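Local coordinates for putative Ribokinase II (Escherichia coli O6, PDB 3IQ0), which binds ATP with magnesium and, as a member of the pfkB carbohydrate kinase family, probably transfers a phosphate from ATP to a ribose-like sugar, at residues G216-E219 with E224-V227; D45-L50 with W266-Q271; F7-I12 with V147-K152. All coordinates share one frame; numbering follows the deposited sequence.

Interaction 1 of 3, residues G216-E219 with E224-V227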
loop_
_atom_site.group_PDB
_atom_site.type_symbol
_atom_site.label_atom_id
_atom_site.label_comp_id
_atom_site.label_asym_id
_atom_site.label_seq_id
_atom_site.Cartn_x
_atom_site.Cartn_y
_atom_site.Cartn_z
ATOM N N GLY B 216 -15.260 37.876 1.768
ATOM C CA GLY B 216 -14.069 38.073 0.965
ATOM C C GLY B 216 -14.060 37.209 -0.280
ATOM O O GLY B 216 -13.674 37.665 -1.355
ATOM N N PHE B 217 -14.476 35.954 -0.133
ATOM C CA PHE B 217 -14.520 35.020 -1.260
ATOM C C PHE B 217 -15.449 35.565 -2.336
ATOM O O PHE B 217 -15.135 35.518 -3.520
ATOM C CB PHE B 217 -15.040 33.657 -0.802
ATOM C CG PHE B 217 -14.197 32.997 0.253
ATOM C CD1 PHE B 217 -14.800 32.335 1.321
ATOM C CD2 PHE B 217 -12.808 33.009 0.169
ATOM C CE1 PHE B 217 -14.024 31.694 2.287
ATOM C CE2 PHE B 217 -12.028 32.371 1.131
ATOM C CZ PHE B 217 -12.641 31.713 2.190
ATOM N N LEU B 218 -16.596 36.076 -1.907
ATOM C CA LEU B 218 -17.576 36.630 -2.825
ATOM C C LEU B 218 -17.034 37.887 -3.507
ATOM O O LEU B 218 -17.256 38.103 -4.702
ATOM C CB LEU B 218 -18.875 36.949 -2.080
ATOM C CG LEU B 218 -19.604 35.763 -1.439
ATOM C CD1 LEU B 218 -20.800 36.258 -0.632
ATOM C CD2 LEU B 218 -20.056 34.793 -2.528
ATOM N N GLU B 219 -16.334 38.726 -2.753
ATOM C CA GLU B 219 -15.773 39.937 -3.341
ATOM C C GLU B 219 -14.740 39.558 -4.392
ATOM O O GLU B 219 -14.675 40.167 -5.460
ATOM C CB GLU B 219 -15.121 40.818 -2.267
ATOM C CG GLU B 219 -13.912 41.605 -2.775
ATOM C CD GLU B 219 -13.802 42.991 -2.174
ATOM O OE1 GLU B 219 -13.971 43.130 -0.947
ATOM O OE2 GLU B 219 -13.547 43.950 -2.934
ATOM N N GLU B 224 -20.870 31.541 -5.235
ATOM C CA GLU B 224 -21.589 30.833 -4.186
ATOM C C GLU B 224 -20.649 30.149 -3.217
ATOM O O GLU B 224 -19.665 29.532 -3.613
ATOM C CB GLU B 224 -22.522 29.788 -4.799
ATOM C CG GLU B 224 -23.657 30.376 -5.618
ATOM C CD GLU B 224 -24.388 29.334 -6.436
ATOM O OE1 GLU B 224 -23.784 28.783 -7.372
ATOM O OE2 GLU B 224 -25.566 29.062 -6.146
ATOM N N VAL B 225 -20.968 30.271 -1.938
ATOM C CA VAL B 225 -20.188 29.649 -0.883
ATOM C C VAL B 225 -21.156 28.801 -0.076
ATOM O O VAL B 225 -22.078 29.330 0.555
ATOM C CB VAL B 225 -19.547 30.702 0.041
ATOM C CG1 VAL B 225 -18.777 30.017 1.170
ATOM C CG2 VAL B 225 -18.626 31.598 -0.769
ATOM N N ILE B 226 -20.976 27.486 -0.135
ATOM C CA ILE B 226 -21.834 26.576 0.612
ATOM C C ILE B 226 -21.035 26.017 1.781
ATOM O O ILE B 226 -20.089 25.253 1.588
ATOM C CB ILE B 226 -22.343 25.403 -0.264
ATOM C CG1 ILE B 226 -23.282 25.913 -1.353
ATOM C CG2 ILE B 226 -23.096 24.409 0.594
ATOM C CD1 ILE B 226 -22.593 26.567 -2.520
ATOM N N VAL B 227 -21.413 26.406 2.997
ATOM C CA VAL B 227 -20.705 25.941 4.182
ATOM C C VAL B 227 -21.381 24.765 4.860
ATOM O O VAL B 227 -22.546 24.838 5.257
ATOM C CB VAL B 227 -20.531 27.071 5.214
ATOM C CG1 VAL B 227 -19.923 26.517 6.492
ATOM C CG2 VAL B 227 -19.630 28.155 4.639
#
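OE2 of E224, the residue whose backbone N lies 4.3 Å from L218 CD2, is gripped twice: by a salt bridge to R270 NH2 and by a hydrogen bond to the hydroxyl OH of Y236. The two segments are not joined by any hydrogen bond. The CB of E224 is directed away from the helix, and its side chain comes no nearer than 6.0 Å to the segment 216-219; the partners of the carboxylate lie outside both segments.

What holds the helix to the strand is apolar, and it centres on one methyl. CG2 of V225 meets CD2 of L218 at 3.9 Å and CB of F217 at 4.1 Å; the two lines of approach open at about 85° from CG2, which places the methyl in the angle between consecutive helix residues. The valine puts CG1 anti to the backbone N (chi1 178°) and leaves CG2 beside that N, on the side where the helix lies. L218 reaches across from a CB that does not itself face the strand: its CD2 branch makes the touch, and the two side chains cross obliquely. F217 meets V225 mainly with CB. Its ring stands obliquely, with CD1 4.4 Å from V225 CG2, and instead packs edge-to-face with Y194.

I226 is turned to the other side of the strand, where it touches F262 and W266 of helix 258-271, so that the strand is packed from both sides. Backbone bonds from E224 and I226 to Y194 tie it to strand 193-194. Strand 193-194, helix 210-220 and strand 224-228 form a beta-alpha-beta crossover unit, in which F217 and L218 pack the helix on V225 of the second strand.

Interaction 2 of 3, residues D45-L50 with W266-Q271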
loop_
_atom_site.group_PDB
_atom_site.type_symbol
_atom_site.label_atom_id
_atom_site.label_comp_id
_atom_site.label_asym_id
_atom_site.label_seq_id
_atom_site.Cartn_x
_atom_site.Cartn_y
_atom_site.Cartn_z
ATOM N N ASP B 45 -19.651 9.466 -7.591
ATOM C CA ASP B 45 -20.611 8.366 -7.507
ATOM C C ASP B 45 -21.969 8.938 -7.081
ATOM O O ASP B 45 -23.023 8.489 -7.550
ATOM C CB ASP B 45 -20.157 7.315 -6.499
ATOM C CG ASP B 45 -20.938 6.021 -6.620
ATOM O OD1 ASP B 45 -20.962 5.448 -7.725
ATOM O OD2 ASP B 45 -21.516 5.572 -5.612
ATOM N N GLN B 46 -21.950 9.938 -6.206
ATOM C CA GLN B 46 -23.202 10.537 -5.757
ATOM C C GLN B 46 -23.828 11.292 -6.923
ATOM O O GLN B 46 -25.043 11.273 -7.096
ATOM C CB GLN B 46 -22.964 11.477 -4.568
ATOM C CG GLN B 46 -24.233 12.141 -4.011
ATOM C CD GLN B 46 -25.331 11.138 -3.707
ATOM O OE1 GLN B 46 -26.181 10.838 -4.559
ATOM N NE2 GLN B 46 -25.316 10.602 -2.502
ATOM N N VAL B 47 -22.998 11.940 -7.736
ATOM C CA VAL B 47 -23.517 12.661 -8.888
ATOM C C VAL B 47 -24.232 11.719 -9.848
ATOM O O VAL B 47 -25.351 11.997 -10.264
ATOM C CB VAL B 47 -22.403 13.381 -9.671
ATOM C CG1 VAL B 47 -22.954 13.913 -10.971
ATOM C CG2 VAL B 47 -21.824 14.519 -8.835
ATOM N N THR B 48 -23.592 10.608 -10.205
ATOM C CA THR B 48 -24.217 9.673 -11.137
ATOM C C THR B 48 -25.432 8.970 -10.551
ATOM O O THR B 48 -26.331 8.578 -11.286
ATOM C CB THR B 48 -23.239 8.587 -11.633
ATOM O OG1 THR B 48 -23.832 7.915 -12.746
ATOM C CG2 THR B 48 -22.956 7.545 -10.528
ATOM N N ARG B 49 -25.470 8.808 -9.233
ATOM C CA ARG B 49 -26.612 8.150 -8.628
ATOM C C ARG B 49 -27.835 9.057 -8.659
ATOM O O ARG B 49 -28.959 8.584 -8.521
ATOM C CB ARG B 49 -26.295 7.724 -7.199
ATOM C CG ARG B 49 -25.250 6.626 -7.133
ATOM C CD ARG B 49 -25.546 5.706 -5.987
ATOM N NE ARG B 49 -26.742 4.915 -6.243
ATOM C CZ ARG B 49 -27.471 4.346 -5.291
ATOM N NH1 ARG B 49 -27.130 4.494 -4.022
ATOM N NH2 ARG B 49 -28.532 3.619 -5.607
ATOM N N LEU B 50 -27.611 10.360 -8.833
ATOM C CA LEU B 50 -28.714 11.311 -8.919
ATOM C C LEU B 50 -29.166 11.444 -10.387
ATOM O O LEU B 50 -30.090 12.199 -10.700
ATOM C CB LEU B 50 -28.306 12.665 -8.312
ATOM C CG LEU B 50 -28.178 12.577 -6.777
ATOM C CD1 LEU B 50 -27.597 13.859 -6.199
ATOM C CD2 LEU B 50 -29.562 12.284 -6.167
ATOM N N TRP B 266 -25.275 18.547 -4.085
ATOM C CA TRP B 266 -25.449 19.961 -4.414
ATOM C C TRP B 266 -25.263 20.208 -5.908
ATOM O O TRP B 266 -26.147 20.755 -6.587
ATOM C CB TRP B 266 -24.458 20.835 -3.623
ATOM C CG TRP B 266 -24.438 22.269 -4.113
ATOM C CD1 TRP B 266 -23.641 22.795 -5.097
ATOM C CD2 TRP B 266 -25.331 23.318 -3.721
ATOM N NE1 TRP B 266 -23.990 24.107 -5.342
ATOM C CE2 TRP B 266 -25.027 24.451 -4.511
ATOM C CE3 TRP B 266 -26.366 23.410 -2.780
ATOM C CZ2 TRP B 266 -25.721 25.664 -4.384
ATOM C CZ3 TRP B 266 -27.056 24.619 -2.655
ATOM C CH2 TRP B 266 -26.729 25.724 -3.453
ATOM N N ILE B 267 -24.109 19.799 -6.417
ATOM C CA ILE B 267 -23.785 19.991 -7.821
ATOM C C ILE B 267 -24.783 19.317 -8.755
ATOM O O ILE B 267 -25.195 19.905 -9.756
ATOM C CB ILE B 267 -22.366 19.472 -8.132
ATOM C CG1 ILE B 267 -21.338 20.229 -7.280
ATOM C CG2 ILE B 267 -22.057 19.659 -9.599
ATOM C CD1 ILE B 267 -21.238 21.719 -7.613
ATOM N N ALA B 268 -25.181 18.091 -8.433
ATOM C CA ALA B 268 -26.133 17.380 -9.288
ATOM C C ALA B 268 -27.520 18.016 -9.228
ATOM O O ALA B 268 -28.174 18.200 -10.256
ATOM C CB ALA B 268 -26.207 15.910 -8.884
ATOM N N CYS B 269 -27.967 18.369 -8.029
ATOM C CA CYS B 269 -29.287 18.976 -7.879
ATOM C C CYS B 269 -29.366 20.302 -8.602
ATOM O O CYS B 269 -30.402 20.646 -9.178
ATOM C CB CYS B 269 -29.626 19.167 -6.407
ATOM S SG CYS B 269 -30.042 17.631 -5.608
ATOM N N ARG B 270 -28.276 21.056 -8.564
ATOM C CA ARG B 270 -28.240 22.331 -9.256
ATOM C C ARG B 270 -28.307 22.073 -10.762
ATOM O O ARG B 270 -28.949 22.829 -11.486
ATOM C CB ARG B 270 -26.972 23.104 -8.877
ATOM C CG ARG B 270 -27.008 23.604 -7.443
ATOM C CD ARG B 270 -28.073 24.690 -7.268
ATOM N NE ARG B 270 -27.561 26.003 -7.647
ATOM C CZ ARG B 270 -28.311 27.087 -7.821
ATOM N NH1 ARG B 270 -29.628 27.029 -7.658
ATOM N NH2 ARG B 270 -27.735 28.238 -8.141
ATOM N N GLN B 271 -27.658 21.003 -11.226
ATOM C CA GLN B 271 -27.692 20.663 -12.654
ATOM C C GLN B 271 -29.109 20.282 -13.074
ATOM O O GLN B 271 -29.479 20.426 -14.241
ATOM C CB GLN B 271 -26.763 19.492 -12.984
ATOM C CG GLN B 271 -25.284 19.846 -13.095
ATOM C CD GLN B 271 -25.038 21.083 -13.944
ATOM O OE1 GLN B 271 -25.017 22.207 -13.432
ATOM N NE2 GLN B 271 -24.862 20.886 -15.247
#
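L50 reaches A268 along most of its length. Its CB already lies 3.9 Å from CB of A268; CG stands a little farther off, at 4.4 Å from the same methyl; CD1 then closes to 3.7 Å, the shortest approach between the two segments. The other branch, CD2, is turned from the alanine, and the side chain as a whole also touches L303 and I306 of helix 303-312. This division of the branches follows from the torsions: chi1 near -71° sets CG beside the backbone N, and chi2 of 172° extends CD1 from CA, laying CB and CD1 both against A268.

V47, one turn earlier, supplies the second wall. Its CA is 4.2 Å from A268 CB and its CG1 somewhat farther, so backbone as well as side chain borders the methyl. At A268 CB, L50 CD1 and V47 CG1 subtend about 112°, so the alanine methyl sits between V47 and L50. With so little side chain interposed, the CA atoms of V47 and A268 approach to 5.4 Å. V47 is on helix 39-49, L50 directly follows its end, and A268 is on helix 258-271; both helices belong to the ribokinase-like alpha/beta fold. Helix 258-271 starts in the Gly-Ala-Gly-Asp sequence characteristic of pfkB kinases, although this contact is some distance from the nucleotide, the side chain of L50 being about 13 Å from the bound ATP.

Behind A268, W266 points away from V47 and L50. One face of its indole carries CG of R270, 3.6 Å above the plane and offset toward the rim, while CD1 of I267 lies in plane at its edge. R270 NH1 also hydrogen-bonds the carbonyl O of F274, and V47 packs on C54 of strand 54-61.

Interaction 3 of 3, residues F7-I12 with V147-K152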
loop_
_atom_site.group_PDB
_atom_site.type_symbol
_atom_site.label_atom_id
_atom_site.label_comp_id
_atom_site.label_asym_id
_atom_site.label_seq_id
_atom_site.Cartn_x
_atom_site.Cartn_y
_atom_site.Cartn_z
ATOM N N PHE B 7 -17.545 16.708 -14.324
ATOM C CA PHE B 7 -16.314 15.947 -14.176
ATOM C C PHE B 7 -15.604 16.293 -12.879
ATOM O O PHE B 7 -15.823 17.358 -12.301
ATOM C CB PHE B 7 -15.355 16.250 -15.333
ATOM C CG PHE B 7 -15.397 15.247 -16.445
ATOM C CD1 PHE B 7 -14.509 14.172 -16.461
ATOM C CD2 PHE B 7 -16.314 15.376 -17.481
ATOM C CE1 PHE B 7 -14.538 13.245 -17.499
ATOM C CE2 PHE B 7 -16.349 14.454 -18.518
ATOM C CZ PHE B 7 -15.461 13.388 -18.530
ATOM N N THR B 8 -14.775 15.365 -12.415
ATOM C CA THR B 8 -13.964 15.606 -11.239
ATOM C C THR B 8 -12.622 14.970 -11.541
ATOM O O THR B 8 -12.451 14.313 -12.564
ATOM C CB THR B 8 -14.546 15.004 -9.943
ATOM O OG1 THR B 8 -13.820 15.535 -8.828
ATOM C CG2 THR B 8 -14.423 13.497 -9.929
ATOM N N ILE B 9 -11.671 15.157 -10.641
ATOM C CA ILE B 9 -10.339 14.630 -10.848
ATOM C C ILE B 9 -9.732 14.332 -9.490
ATOM O O ILE B 9 -10.098 14.952 -8.495
ATOM C CB ILE B 9 -9.490 15.693 -11.585
ATOM C CG1 ILE B 9 -8.106 15.149 -11.931
ATOM C CG2 ILE B 9 -9.373 16.941 -10.719
ATOM C CD1 ILE B 9 -7.365 16.041 -12.918
ATOM N N GLY B 10 -8.811 13.380 -9.430
ATOM C CA GLY B 10 -8.201 13.104 -8.145
ATOM C C GLY B 10 -7.861 11.667 -7.838
ATOM O O GLY B 10 -7.661 10.843 -8.730
ATOM N N GLU B 11 -7.814 11.371 -6.548
ATOM C CA GLU B 11 -7.454 10.049 -6.080
ATOM C C GLU B 11 -8.601 9.057 -5.996
ATOM O O GLU B 11 -9.711 9.392 -5.583
ATOM C CB GLU B 11 -6.784 10.156 -4.705
ATOM C CG GLU B 11 -7.699 10.652 -3.576
ATOM C CD GLU B 11 -7.888 12.164 -3.550
ATOM O OE1 GLU B 11 -7.505 12.838 -4.530
ATOM O OE2 GLU B 11 -8.427 12.677 -2.546
ATOM N N ILE B 12 -8.309 7.830 -6.410
ATOM C CA ILE B 12 -9.244 6.721 -6.346
ATOM C C ILE B 12 -8.453 5.662 -5.585
ATOM O O ILE B 12 -7.328 5.331 -5.962
ATOM C CB ILE B 12 -9.594 6.170 -7.735
ATOM C CG1 ILE B 12 -10.537 7.129 -8.461
ATOM C CG2 ILE B 12 -10.238 4.804 -7.609
ATOM C CD1 ILE B 12 -10.894 6.661 -9.854
ATOM N N VAL B 147 -1.280 19.290 -8.947
ATOM C CA VAL B 147 -1.718 20.662 -9.192
ATOM C C VAL B 147 -1.645 20.977 -10.682
ATOM O O VAL B 147 -2.474 21.720 -11.206
ATOM C CB VAL B 147 -0.857 21.689 -8.413
ATOM C CG1 VAL B 147 -0.750 21.284 -6.955
ATOM C CG2 VAL B 147 0.515 21.805 -9.038
ATOM N N ASP B 148 -0.652 20.408 -11.359
ATOM C CA ASP B 148 -0.491 20.630 -12.790
ATOM C C ASP B 148 -1.649 20.009 -13.560
ATOM O O ASP B 148 -2.249 20.655 -14.420
ATOM C CB ASP B 148 0.837 20.042 -13.272
ATOM C CG ASP B 148 2.026 20.924 -12.931
ATOM O OD1 ASP B 148 1.852 21.892 -12.161
ATOM O OD2 ASP B 148 3.136 20.644 -13.433
ATOM N N ALA B 149 -1.959 18.755 -13.246
ATOM C CA ALA B 149 -3.055 18.053 -13.902
ATOM C C ALA B 149 -4.339 18.849 -13.704
ATOM O O ALA B 149 -5.112 19.045 -14.641
ATOM C CB ALA B 149 -3.208 16.654 -13.311
ATOM N N VAL B 150 -4.554 19.317 -12.479
ATOM C CA VAL B 150 -5.741 20.096 -12.162
ATOM C C VAL B 150 -5.748 21.460 -12.856
ATOM O O VAL B 150 -6.778 21.893 -13.365
ATOM C CB VAL B 150 -5.871 20.294 -10.640
ATOM C CG1 VAL B 150 -7.010 21.244 -10.332
ATOM C CG2 VAL B 150 -6.119 18.953 -9.972
ATOM N N LYS B 151 -4.604 22.137 -12.882
ATOM C CA LYS B 151 -4.529 23.440 -13.541
ATOM C C LYS B 151 -4.875 23.330 -15.027
ATOM O O LYS B 151 -5.598 24.166 -15.563
ATOM C CB LYS B 151 -3.133 24.051 -13.373
ATOM C CG LYS B 151 -2.846 24.551 -11.963
ATOM C CD LYS B 151 -1.510 25.278 -11.870
ATOM C CE LYS B 151 -1.318 25.883 -10.486
ATOM N NZ LYS B 151 -0.044 26.659 -10.353
ATOM N N LYS B 152 -4.362 22.290 -15.682
ATOM C CA LYS B 152 -4.619 22.067 -17.101
ATOM C C LYS B 152 -6.108 21.831 -17.345
ATOM O O LYS B 152 -6.719 22.476 -18.196
ATOM C CB LYS B 152 -3.822 20.856 -17.595
ATOM C CG LYS B 152 -4.074 20.490 -19.051
ATOM C CD LYS B 152 -3.322 19.225 -19.455
ATOM C CE LYS B 152 -3.772 18.722 -20.826
ATOM N NZ LYS B 152 -3.059 17.485 -21.283
#
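I9 makes the whole of this contact from the strand side, dividing its branches between A149 and V150. Its CG2 meets CG2 of V150 at 3.9 Å, the two side chains running obliquely past each other, and its CD1 touches A149 twice, 4.1 Å from the carbonyl O and 4.2 Å from CB. The division rests on an extended chain: CG1 lies anti to the backbone N (chi1 -175°) and chi2 of 167° carries CD1 onward to the helix backbone, while CG2 is left nearer the strand to meet the valine. V150 answers with the branch that stands beside its own N. All three residues are buried and no hydrogen bond passes between the segments.

The next shell is also apolar. I9 is flanked by I57, F134 and L118, and V150 reaches I136 and L141, so the helix is packed on more than one strand. Within the helix, K151 N bonds V147 O at 2.7 Å and K152 N bonds D148 O at 3.0 Å, i to i+4 bonds that show regular helix at A149 and V150.

Farther out, the strand itself is fixed by its neighbours. F7 is paired through the backbone with H133 and H135, T8 with I57, and T8 OG1 also bonds the carbonyl O of H135. Past I9 the chain turns at G10, whose backbone angles demand glycine, and E11 then hydrogen-bonds S140 OG through OE1 and S139 OG through OE2. T8, next to I9, packs on P40 and I44 of helix 39-49. Helix 144-159 against I9 and helix 39-49 against T8 therefore cover the two faces of the sheet at strand 5-9, where its strands run parallel, the layering of the alpha-beta-alpha sandwich of ribokinase-like enzymes.

How the interactions relate
All three contacts are apolar, and none has a hydrogen bond between its segments. Interactions 2 and 3 are buried, their centres each about 12 Å from the centre of the chain; interaction 1, its centre about 18 Å out by the same measure, is only partly buried. Interactions 1 and 3 each set a helix on the same large sheet, on strands far apart in its order, whereas interaction 2 joins helix 258-271 to the end of helix 39-49 and the residue after it. Interactions 1 and 2 meet directly: I226 CD1 packs 3.8 Å from W266 CZ2, and E224 OE2 forms a salt bridge with R270 NH2. Interaction 3 touches neither, but helix 39-49 also covers its strand.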